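Long-range contacts in alpha-toxin (Clostridium novyi, PDB 2VK9), which belongs to the large clostridial toxins and combines, in this catalytic fragment, an N-terminal helical domain with a catalytic domain of the GT-A clan: residues Glu20-Leu25 / Asp57-Lys62; Thr4-Met9 / Ala29-Asn34; Ser78-Leu83 / Tyr488-Asn493. One frame throughout, in Å; residues are numbered along the deposited sequence.

In the fold
All three contacts involve the N-terminal helical domain. Interactions 1 and 2 share helix 21-35 and touch where Tyr23 approaches Met9. Both lie far out, their centres about 38 and 40 Å from the centre of the chain, and are only partly buried. Their chemistry is mixed. Interaction 1 joins helix 21-35 to helix 42-62 through a tyrosine, two glutamates and a lysine. Interaction 2 lays the extreme N-terminal segment on the same helix with a leucine, an asparagine and two carboxylates. Interaction 3 is the buried one, its centre about 23 Å from that of the chain. It is largely aromatic and apolar, and ties helix 69-90 to a loop more than 400 residues later. It meets interaction 2 at Phe33 and Glu82.

Interaction 1: residues Glu20-Leu25 / Asp57-Lys62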
loop_
_atom_site.group_PDB
_atom_site.type_symbol
_atom_site.label_atom_id
_atom_site.label_comp_id
_atom_site.label_asym_id
_atom_site.label_seq_id
_atom_site.Cartn_x
_atom_site.Cartn_y
_atom_site.Cartn_z
ATOM N N GLU A 20 36.295 0.331 -27.392
ATOM C CA GLU A 20 36.789 0.459 -26.032
ATOM C C GLU A 20 36.687 -0.900 -25.314
ATOM O O GLU A 20 35.836 -1.726 -25.666
ATOM C CB GLU A 20 36.021 1.541 -25.277
ATOM C CG GLU A 20 35.964 2.910 -25.969
ATOM C CD GLU A 20 34.705 3.112 -26.832
ATOM O OE1 GLU A 20 34.145 4.234 -26.815
ATOM O OE2 GLU A 20 34.267 2.159 -27.519
ATOM N N PRO A 21 37.586 -1.162 -24.340
ATOM C CA PRO A 21 37.462 -2.388 -23.548
ATOM C C PRO A 21 36.075 -2.599 -22.928
ATOM O O PRO A 21 35.541 -3.707 -23.015
ATOM C CB PRO A 21 38.543 -2.238 -22.466
ATOM C CG PRO A 21 39.059 -0.865 -22.583
ATOM C CD PRO A 21 38.786 -0.395 -23.963
ATOM N N GLU A 22 35.484 -1.561 -22.338
ATOM C CA GLU A 22 34.133 -1.687 -21.758
ATOM C C GLU A 22 32.995 -1.854 -22.781
ATOM O O GLU A 22 31.899 -2.292 -22.428
ATOM C CB GLU A 22 33.820 -0.583 -20.728
ATOM C CG GLU A 22 34.415 0.776 -21.010
ATOM C CD GLU A 22 35.896 0.877 -20.650
ATOM O OE1 GLU A 22 36.288 0.516 -19.518
ATOM O OE2 GLU A 22 36.674 1.337 -21.509
ATOM N N TYR A 23 33.264 -1.512 -24.041
ATOM C CA TYR A 23 32.360 -1.814 -25.151
ATOM C C TYR A 23 32.472 -3.288 -25.505
ATOM O O TYR A 23 31.459 -3.954 -25.700
ATOM C CB TYR A 23 32.678 -0.928 -26.363
ATOM C CG TYR A 23 31.844 -1.158 -27.625
ATOM C CD1 TYR A 23 30.483 -1.476 -27.559
ATOM C CD2 TYR A 23 32.422 -1.020 -28.894
ATOM C CE1 TYR A 23 29.735 -1.671 -28.717
ATOM C CE2 TYR A 23 31.677 -1.209 -30.054
ATOM C CZ TYR A 23 30.336 -1.529 -29.955
ATOM O OH TYR A 23 29.599 -1.713 -31.098
ATOM N N ASN A 24 33.699 -3.801 -25.575
ATOM C CA ASN A 24 33.907 -5.242 -25.782
ATOM C C ASN A 24 33.257 -6.117 -24.698
ATOM O O ASN A 24 32.730 -7.199 -24.998
ATOM C CB ASN A 24 35.397 -5.575 -25.913
ATOM C CG ASN A 24 35.979 -5.166 -27.257
ATOM O OD1 ASN A 24 35.348 -5.314 -28.318
ATOM N ND2 ASN A 24 37.200 -4.661 -27.220
ATOM N N LEU A 25 33.300 -5.644 -23.447
ATOM C CA LEU A 25 32.638 -6.330 -22.338
ATOM C C LEU A 25 31.154 -6.587 -22.629
ATOM O O LEU A 25 30.672 -7.706 -22.429
ATOM C CB LEU A 25 32.808 -5.566 -21.019
ATOM C CG LEU A 25 34.165 -5.642 -20.311
ATOM C CD1 LEU A 25 34.074 -5.036 -18.922
ATOM C CD2 LEU A 25 34.685 -7.058 -20.225
ATOM N N ASP A 57 25.413 0.793 -18.622
ATOM C CA ASP A 57 25.563 1.923 -17.704
ATOM C C ASP A 57 27.025 2.327 -17.575
ATOM O O ASP A 57 27.352 3.498 -17.754
ATOM C CB ASP A 57 24.990 1.593 -16.320
ATOM C CG ASP A 57 23.566 2.108 -16.121
ATOM O OD1 ASP A 57 23.260 3.229 -16.589
ATOM O OD2 ASP A 57 22.750 1.395 -15.482
ATOM N N ASN A 58 27.890 1.355 -17.276
ATOM C CA ASN A 58 29.330 1.589 -17.154
ATOM C C ASN A 58 29.929 2.293 -18.372
ATOM O O ASN A 58 30.725 3.238 -18.227
ATOM C CB ASN A 58 30.092 0.280 -16.910
ATOM C CG ASN A 58 29.861 -0.297 -15.521
ATOM O OD1 ASN A 58 29.229 0.320 -14.657
ATOM N ND2 ASN A 58 30.380 -1.497 -15.302
ATOM N N TYR A 59 29.547 1.832 -19.565
ATOM C CA TYR A 59 30.009 2.455 -20.793
ATOM C C TYR A 59 29.540 3.901 -20.864
ATOM O O TYR A 59 30.353 4.807 -21.021
ATOM C CB TYR A 59 29.551 1.693 -22.040
ATOM C CG TYR A 59 30.064 2.347 -23.305
ATOM C CD1 TYR A 59 31.263 1.938 -23.883
ATOM C CD2 TYR A 59 29.370 3.408 -23.899
ATOM C CE1 TYR A 59 31.740 2.545 -25.025
ATOM C CE2 TYR A 59 29.843 4.018 -25.033
ATOM C CZ TYR A 59 31.028 3.586 -25.593
ATOM O OH TYR A 59 31.510 4.197 -26.724
ATOM N N GLN A 60 28.231 4.103 -20.733
ATOM C CA GLN A 60 27.624 5.427 -20.818
ATOM C C GLN A 60 28.129 6.377 -19.739
ATOM O O GLN A 60 28.046 7.603 -19.870
ATOM C CB GLN A 60 26.114 5.307 -20.712
ATOM C CG GLN A 60 25.486 4.619 -21.881
ATOM C CD GLN A 60 23.984 4.679 -21.840
ATOM O OE1 GLN A 60 23.366 4.567 -20.775
ATOM N NE2 GLN A 60 23.376 4.845 -23.007
ATOM N N THR A 61 28.644 5.810 -18.661
ATOM C CA THR A 61 29.180 6.618 -17.595
ATOM C C THR A 61 30.605 7.038 -17.923
ATOM O O THR A 61 30.947 8.214 -17.798
ATOM C CB THR A 61 29.060 5.888 -16.258
ATOM O OG1 THR A 61 27.692 5.962 -15.835
ATOM C CG2 THR A 61 29.977 6.508 -15.188
ATOM N N LYS A 62 31.423 6.080 -18.357
ATOM C CA LYS A 62 32.802 6.369 -18.705
ATOM C C LYS A 62 32.909 7.298 -19.916
ATOM O O LYS A 62 33.778 8.164 -19.959
ATOM C CB LYS A 62 33.594 5.089 -18.946
ATOM C CG LYS A 62 35.054 5.362 -19.198
ATOM C CD LYS A 62 35.940 4.223 -18.793
ATOM C CE LYS A 62 37.379 4.715 -18.726
ATOM N NZ LYS A 62 38.333 3.574 -18.652
#
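Tyr59 reaches across to Glu20 and donates its OH to OE1 over 2.6 Å. The carboxylate stands almost upright to the tyrosine ring, the planes 87° apart, and the hydroxyl comes to OE1 from above the carboxylate plane. OE2 of Glu20 sits at the ring edge. The Tyr59 ring leaves its helix with CG anti to the backbone N (chi1 -179°), which carries it to the start of helix 21-35. There CE1 packs 3.8 Å from CB of Tyr23. Glu22 and Lys62 also cross at about a right angle; their ion pair, OE1 to NZ, is long at 3.8 Å.

A second shell fixes these groups. Arg68 makes a salt bridge to OE2 of Glu20, and Ser66 is hydrogen-bonded to the Tyr59 hydroxyl. Tyr63 is hydrogen-bonded to OE2 of Glu22, so that carboxylate does not depend on Lys62 alone. Glu20 is also the N-cap residue of helix 21-35. Its backbone O accepts a hydrogen bond from N of Asn24 at 3.0 Å.

The two short helical segments run nearly antiparallel, at 161°, with axes 9.4 Å apart. This is the packing of an antiparallel helix pair, here at one end of the N-terminal helical domain.

Interaction 2: residues Thr4-Met9 / Ala29-Asn34; sequences TREQLM and ALENFN
Leu30 and Glu6 bury the most area here, and with Glu31 they define the contact. It is a chain-terminal segment folded back along a helix: residues 4-9 lie beside helix 21-35, one of the helices of the N-terminal helical domain. Residues 6-9 have helical backbone angles, and N of Met9 bonds to O of Arg5 at 2.8 Å.

Leu30 is the apolar centre. Its CG stands anti to the backbone N (chi1 -174°), which points its methyls at residues 4-9. CD2 does most of the touching. It lies 3.7 Å from CB of Met9 and 3.8 Å from CA of Glu6. CD1 packs against the carbonyl O of Thr4. Met9, bent at chi2 and chi3, also brings its CE methyl near CD2. Phe75 of helix 69-90 touches both Leu30 and Met9, which joins this small apolar patch to helix 69-90.

Glu6 is extended beyond CG and reaches across toward Glu31, whose side chain it crosses obliquely. The carboxylate planes are 62° apart, and OE1 of Glu6 lies near OE2 of Glu31. Two like charges thus lie close together. As carboxylates, both oxygens are acceptors, and they do not form a hydrogen bond.

Asn34, one turn beyond Leu30, provides the polar link. Its ND2 donates to O of Thr4 over 3.3 Å, with an N-H...O angle of 158°, and that oxygen lies close to the plane of the Asn34 amide.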
loop_
_atom_site.group_PDB
_atom_site.type_symbol
_atom_site.label_atom_id
_atom_site.label_comp_id
_atom_site.label_asym_id
_atom_site.label_seq_id
_atom_site.Cartn_x
_atom_site.Cartn_y
_atom_site.Cartn_z
ATOM N N THR A 4 19.119 -9.059 -29.848
ATOM C CA THR A 4 19.842 -8.972 -31.115
ATOM C C THR A 4 21.188 -9.705 -31.106
ATOM O O THR A 4 21.740 -9.996 -30.047
ATOM C CB THR A 4 20.029 -7.505 -31.539
ATOM O OG1 THR A 4 20.794 -6.831 -30.541
ATOM C CG2 THR A 4 18.686 -6.790 -31.747
ATOM N N ARG A 5 21.698 -10.000 -32.298
ATOM C CA ARG A 5 22.955 -10.724 -32.461
ATOM C C ARG A 5 24.157 -9.785 -32.257
ATOM O O ARG A 5 24.027 -8.582 -32.447
ATOM C CB ARG A 5 22.918 -11.413 -33.831
ATOM C CG ARG A 5 24.157 -11.372 -34.703
ATOM C CD ARG A 5 23.718 -11.351 -36.181
ATOM N NE ARG A 5 24.741 -11.855 -37.107
ATOM C CZ ARG A 5 24.865 -11.456 -38.374
ATOM N NH1 ARG A 5 24.037 -10.538 -38.867
ATOM N NH2 ARG A 5 25.825 -11.962 -39.148
ATOM N N GLU A 6 25.304 -10.325 -31.836
ATOM C CA GLU A 6 26.510 -9.517 -31.554
ATOM C C GLU A 6 27.008 -8.727 -32.761
ATOM O O GLU A 6 27.428 -7.584 -32.627
ATOM C CB GLU A 6 27.660 -10.375 -31.008
ATOM C CG GLU A 6 28.878 -9.554 -30.553
ATOM C CD GLU A 6 30.201 -10.313 -30.590
ATOM O OE1 GLU A 6 30.267 -11.417 -31.164
ATOM O OE2 GLU A 6 31.200 -9.795 -30.048
ATOM N N GLN A 7 26.983 -9.354 -33.932
ATOM C CA GLN A 7 27.326 -8.685 -35.183
ATOM C C GLN A 7 26.291 -7.600 -35.483
ATOM O O GLN A 7 26.630 -6.482 -35.870
ATOM C CB GLN A 7 27.342 -9.700 -36.328
ATOM C CG GLN A 7 27.839 -11.092 -35.947
ATOM C CD GLN A 7 29.357 -11.157 -35.801
ATOM O OE1 GLN A 7 30.101 -10.854 -36.752
ATOM N NE2 GLN A 7 29.826 -11.563 -34.610
ATOM N N LEU A 8 25.069 -7.982 -35.267
ATOM C CA LEU A 8 23.927 -7.096 -35.466
ATOM C C LEU A 8 24.042 -5.844 -34.604
ATOM O O LEU A 8 23.632 -4.831 -34.996
ATOM C CB LEU A 8 22.620 -7.830 -35.156
ATOM C CG LEU A 8 21.331 -7.026 -35.340
ATOM C CD1 LEU A 8 21.158 -6.617 -36.796
ATOM C CD2 LEU A 8 20.126 -7.818 -34.854
ATOM N N MET A 9 24.574 -6.069 -33.453
ATOM C CA MET A 9 24.792 -5.006 -32.476
ATOM C C MET A 9 25.737 -3.899 -32.979
ATOM O O MET A 9 25.860 -2.853 -32.345
ATOM C CB MET A 9 25.297 -5.605 -31.168
ATOM C CG MET A 9 26.067 -4.645 -30.302
ATOM S SD MET A 9 24.971 -3.577 -29.389
ATOM C CE MET A 9 25.012 -4.449 -27.833
ATOM N N ALA A 29 29.313 -10.189 -23.280
ATOM C CA ALA A 29 28.124 -10.575 -22.544
ATOM C C ALA A 29 26.943 -10.835 -23.488
ATOM O O ALA A 29 26.169 -11.768 -23.272
ATOM C CB ALA A 29 27.779 -9.533 -21.519
ATOM N N LEU A 30 26.816 -10.030 -24.540
ATOM C CA LEU A 30 25.803 -10.279 -25.552
ATOM C C LEU A 30 26.097 -11.554 -26.338
ATOM O O LEU A 30 25.178 -12.263 -26.745
ATOM C CB LEU A 30 25.673 -9.099 -26.511
ATOM C CG LEU A 30 24.517 -9.255 -27.502
ATOM C CD1 LEU A 30 23.185 -9.252 -26.779
ATOM C CD2 LEU A 30 24.542 -8.189 -28.562
ATOM N N GLU A 31 27.379 -11.832 -26.552
ATOM C CA GLU A 31 27.813 -13.028 -27.267
ATOM C C GLU A 31 27.346 -14.286 -26.537
ATOM O O GLU A 31 26.723 -15.169 -27.130
ATOM C CB GLU A 31 29.343 -13.015 -27.419
ATOM C CG GLU A 31 29.977 -14.274 -28.006
ATOM C CD GLU A 31 29.837 -14.357 -29.511
ATOM O OE1 GLU A 31 28.690 -14.490 -30.010
ATOM O OE2 GLU A 31 30.886 -14.296 -30.193
ATOM N N ASN A 32 27.641 -14.342 -25.241
ATOM C CA ASN A 32 27.318 -15.496 -24.412
ATOM C C ASN A 32 25.837 -15.633 -24.081
ATOM O O ASN A 32 25.325 -16.745 -24.034
ATOM C CB ASN A 32 28.162 -15.490 -23.134
ATOM C CG ASN A 32 29.655 -15.683 -23.417
ATOM O OD1 ASN A 32 30.053 -16.541 -24.222
ATOM N ND2 ASN A 32 30.487 -14.885 -22.750
ATOM N N PHE A 33 25.151 -14.513 -23.865
ATOM C CA PHE A 33 23.724 -14.554 -23.562
ATOM C C PHE A 33 22.926 -15.264 -24.655
ATOM O O PHE A 33 22.035 -16.058 -24.354
ATOM C CB PHE A 33 23.153 -13.154 -23.310
ATOM C CG PHE A 33 21.676 -13.146 -23.008
ATOM C CD1 PHE A 33 21.218 -13.332 -21.716
ATOM C CD2 PHE A 33 20.742 -12.959 -24.019
ATOM C CE1 PHE A 33 19.854 -13.332 -21.439
ATOM C CE2 PHE A 33 19.377 -12.965 -23.744
ATOM C CZ PHE A 33 18.936 -13.145 -22.461
ATOM N N ASN A 34 23.239 -14.985 -25.916
ATOM C CA ASN A 34 22.517 -15.603 -27.029
ATOM C C ASN A 34 22.687 -17.118 -27.068
ATOM O O ASN A 34 21.760 -17.845 -27.438
ATOM C CB ASN A 34 22.939 -14.984 -28.362
ATOM C CG ASN A 34 22.466 -13.550 -28.519
ATOM O OD1 ASN A 34 21.388 -13.176 -28.051
ATOM N ND2 ASN A 34 23.270 -12.741 -29.193
#

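Interaction 3: residues Ser78-Leu83 / Tyr488-Asn493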
loop_
_atom_site.group_PDB
_atom_site.type_symbol
_atom_site.label_atom_id
_atom_site.label_comp_id
_atom_site.label_asym_id
_atom_site.label_seq_id
_atom_site.Cartn_x
_atom_site.Cartn_y
_atom_site.Cartn_z
ATOM N N SER A 78 15.739 -3.255 -25.412
ATOM C CA SER A 78 15.392 -4.618 -25.817
ATOM C C SER A 78 15.597 -5.614 -24.682
ATOM O O SER A 78 15.033 -6.708 -24.705
ATOM C CB SER A 78 16.151 -5.052 -27.080
ATOM O OG SER A 78 17.555 -5.096 -26.876
ATOM N N LEU A 79 16.408 -5.231 -23.697
ATOM C CA LEU A 79 16.526 -5.987 -22.458
ATOM C C LEU A 79 15.186 -5.998 -21.712
ATOM O O LEU A 79 14.824 -6.994 -21.091
ATOM C CB LEU A 79 17.615 -5.392 -21.570
ATOM C CG LEU A 79 19.011 -5.179 -22.148
ATOM C CD1 LEU A 79 19.880 -4.453 -21.128
ATOM C CD2 LEU A 79 19.658 -6.488 -22.573
ATOM N N TYR A 80 14.463 -4.882 -21.786
ATOM C CA TYR A 80 13.146 -4.751 -21.183
ATOM C C TYR A 80 12.144 -5.640 -21.903
ATOM O O TYR A 80 11.324 -6.309 -21.275
ATOM C CB TYR A 80 12.662 -3.302 -21.251
ATOM C CG TYR A 80 13.551 -2.278 -20.572
ATOM C CD1 TYR A 80 14.320 -2.613 -19.459
ATOM C CD2 TYR A 80 13.590 -0.957 -21.023
ATOM C CE1 TYR A 80 15.119 -1.677 -18.836
ATOM C CE2 TYR A 80 14.379 -0.014 -20.397
ATOM C CZ TYR A 80 15.141 -0.383 -19.306
ATOM O OH TYR A 80 15.935 0.536 -18.672
ATOM N N SER A 81 12.207 -5.636 -23.229
ATOM C CA SER A 81 11.330 -6.473 -24.037
ATOM C C SER A 81 11.641 -7.934 -23.809
ATOM O O SER A 81 10.762 -8.784 -23.917
ATOM C CB SER A 81 11.471 -6.135 -25.519
ATOM O OG SER A 81 10.815 -4.911 -25.804
ATOM N N GLU A 82 12.898 -8.219 -23.496
ATOM C CA GLU A 82 13.319 -9.571 -23.207
ATOM C C GLU A 82 12.857 -9.952 -21.809
ATOM O O GLU A 82 12.494 -11.099 -21.570
ATOM C CB GLU A 82 14.836 -9.709 -23.349
ATOM C CG GLU A 82 15.363 -11.127 -23.157
ATOM C CD GLU A 82 15.122 -12.045 -24.356
ATOM O OE1 GLU A 82 14.481 -11.624 -25.353
ATOM O OE2 GLU A 82 15.598 -13.203 -24.300
ATOM N N LEU A 83 12.868 -8.982 -20.896
ATOM C CA LEU A 83 12.365 -9.192 -19.540
ATOM C C LEU A 83 10.879 -9.517 -19.615
ATOM O O LEU A 83 10.425 -10.485 -19.012
ATOM C CB LEU A 83 12.598 -7.948 -18.683
ATOM C CG LEU A 83 12.801 -8.075 -17.171
ATOM C CD1 LEU A 83 13.099 -6.726 -16.596
ATOM C CD2 LEU A 83 11.600 -8.608 -16.480
ATOM N N TYR A 488 11.948 -4.186 -13.092
ATOM C CA TYR A 488 11.854 -4.048 -14.533
ATOM C C TYR A 488 13.074 -3.357 -15.149
ATOM O O TYR A 488 13.445 -3.647 -16.292
ATOM C CB TYR A 488 10.554 -3.323 -14.887
ATOM C CG TYR A 488 10.257 -3.177 -16.365
ATOM C CD1 TYR A 488 9.783 -4.250 -17.126
ATOM C CD2 TYR A 488 10.421 -1.944 -16.996
ATOM C CE1 TYR A 488 9.499 -4.095 -18.489
ATOM C CE2 TYR A 488 10.141 -1.779 -18.347
ATOM C CZ TYR A 488 9.678 -2.850 -19.084
ATOM O OH TYR A 488 9.412 -2.646 -20.420
ATOM N N HIS A 489 13.698 -2.461 -14.386
ATOM C CA HIS A 489 14.863 -1.712 -14.859
ATOM C C HIS A 489 16.187 -2.225 -14.294
ATOM O O HIS A 489 17.211 -1.541 -14.399
ATOM C CB HIS A 489 14.712 -0.206 -14.583
ATOM C CG HIS A 489 13.758 0.494 -15.506
ATOM N ND1 HIS A 489 13.078 1.638 -15.144
ATOM C CD2 HIS A 489 13.356 0.204 -16.768
ATOM C CE1 HIS A 489 12.306 2.026 -16.143
ATOM N NE2 HIS A 489 12.457 1.173 -17.142
ATOM N N PHE A 490 16.168 -3.416 -13.702
ATOM C CA PHE A 490 17.381 -4.067 -13.199
ATOM C C PHE A 490 18.178 -3.268 -12.167
ATOM O O PHE A 490 19.396 -3.399 -12.090
ATOM C CB PHE A 490 18.304 -4.436 -14.353
ATOM C CG PHE A 490 17.623 -5.149 -15.467
ATOM C CD1 PHE A 490 17.267 -4.473 -16.620
ATOM C CD2 PHE A 490 17.349 -6.509 -15.371
ATOM C CE1 PHE A 490 16.641 -5.134 -17.664
ATOM C CE2 PHE A 490 16.715 -7.176 -16.408
ATOM C CZ PHE A 490 16.364 -6.488 -17.560
ATOM N N ILE A 491 17.496 -2.449 -11.374
ATOM C CA ILE A 491 18.153 -1.664 -10.333
ATOM C C ILE A 491 17.609 -2.027 -8.944
ATOM O O ILE A 491 16.870 -3.006 -8.803
ATOM C CB ILE A 491 18.059 -0.146 -10.623
ATOM C CG1 ILE A 491 16.591 0.305 -10.729
ATOM C CG2 ILE A 491 18.857 0.187 -11.899
ATOM C CD1 ILE A 491 16.376 1.704 -11.312
ATOM N N LYS A 492 17.998 -1.260 -7.925
ATOM C CA LYS A 492 17.544 -1.500 -6.550
ATOM C C LYS A 492 17.393 -0.203 -5.772
ATOM O O LYS A 492 18.187 0.722 -5.939
ATOM C CB LYS A 492 18.479 -2.469 -5.810
ATOM C CG LYS A 492 19.940 -2.028 -5.698
ATOM C CD LYS A 492 20.847 -3.197 -5.259
ATOM C CE LYS A 492 22.307 -2.751 -5.040
ATOM N NZ LYS A 492 22.504 -2.068 -3.718
ATOM N N ASN A 493 16.364 -0.139 -4.929
ATOM C CA ASN A 493 16.103 1.028 -4.075
ATOM C C ASN A 493 15.861 2.346 -4.810
ATOM O O ASN A 493 16.119 3.414 -4.250
ATOM C CB ASN A 493 17.225 1.222 -3.047
ATOM C CG ASN A 493 17.339 0.066 -2.096
ATOM O OD1 ASN A 493 16.467 -0.796 -2.037
ATOM N ND2 ASN A 493 18.419 0.038 -1.337
#
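This is a buried aromatic and apolar contact in which Tyr80, Leu79 and Leu83 of helix 69-90 meet Tyr488, His489 and Phe490. The latter three lie where helix 477-488 ends and the chain becomes a loop.

Tyr80 sits in the middle. Its ring and that of Tyr488 are nearly parallel, with planes at 24°, but slid apart so that they barely overlap; the centroids are 5.2 Å apart. CB of Tyr80 packs 3.7 Å from CZ of Tyr488. His489 approaches the Tyr80 ring obliquely and puts NE2 over one face. The three rings form an aromatic cluster.

Phe490 packs beside this cluster. Its CE1 meets the edge of the Tyr80 ring 3.9 Å from CD1, and is 4.0 Å from CB of Leu79. Leu83 comes at Phe490 from the opposite direction, with CD1 leading. Phe490 has a positive phi (58°), and its CB is directed at helix 69-90.

Phe490 also reaches helix 42-62, where it touches Leu49, Ser50 and Asn53 and meets the ring of Tyr46. The loop thus packs against two helices of the N-terminal domain, while OD1 of Asn493 is hydrogen-bonded to OG of Ser403 on helix 396-422.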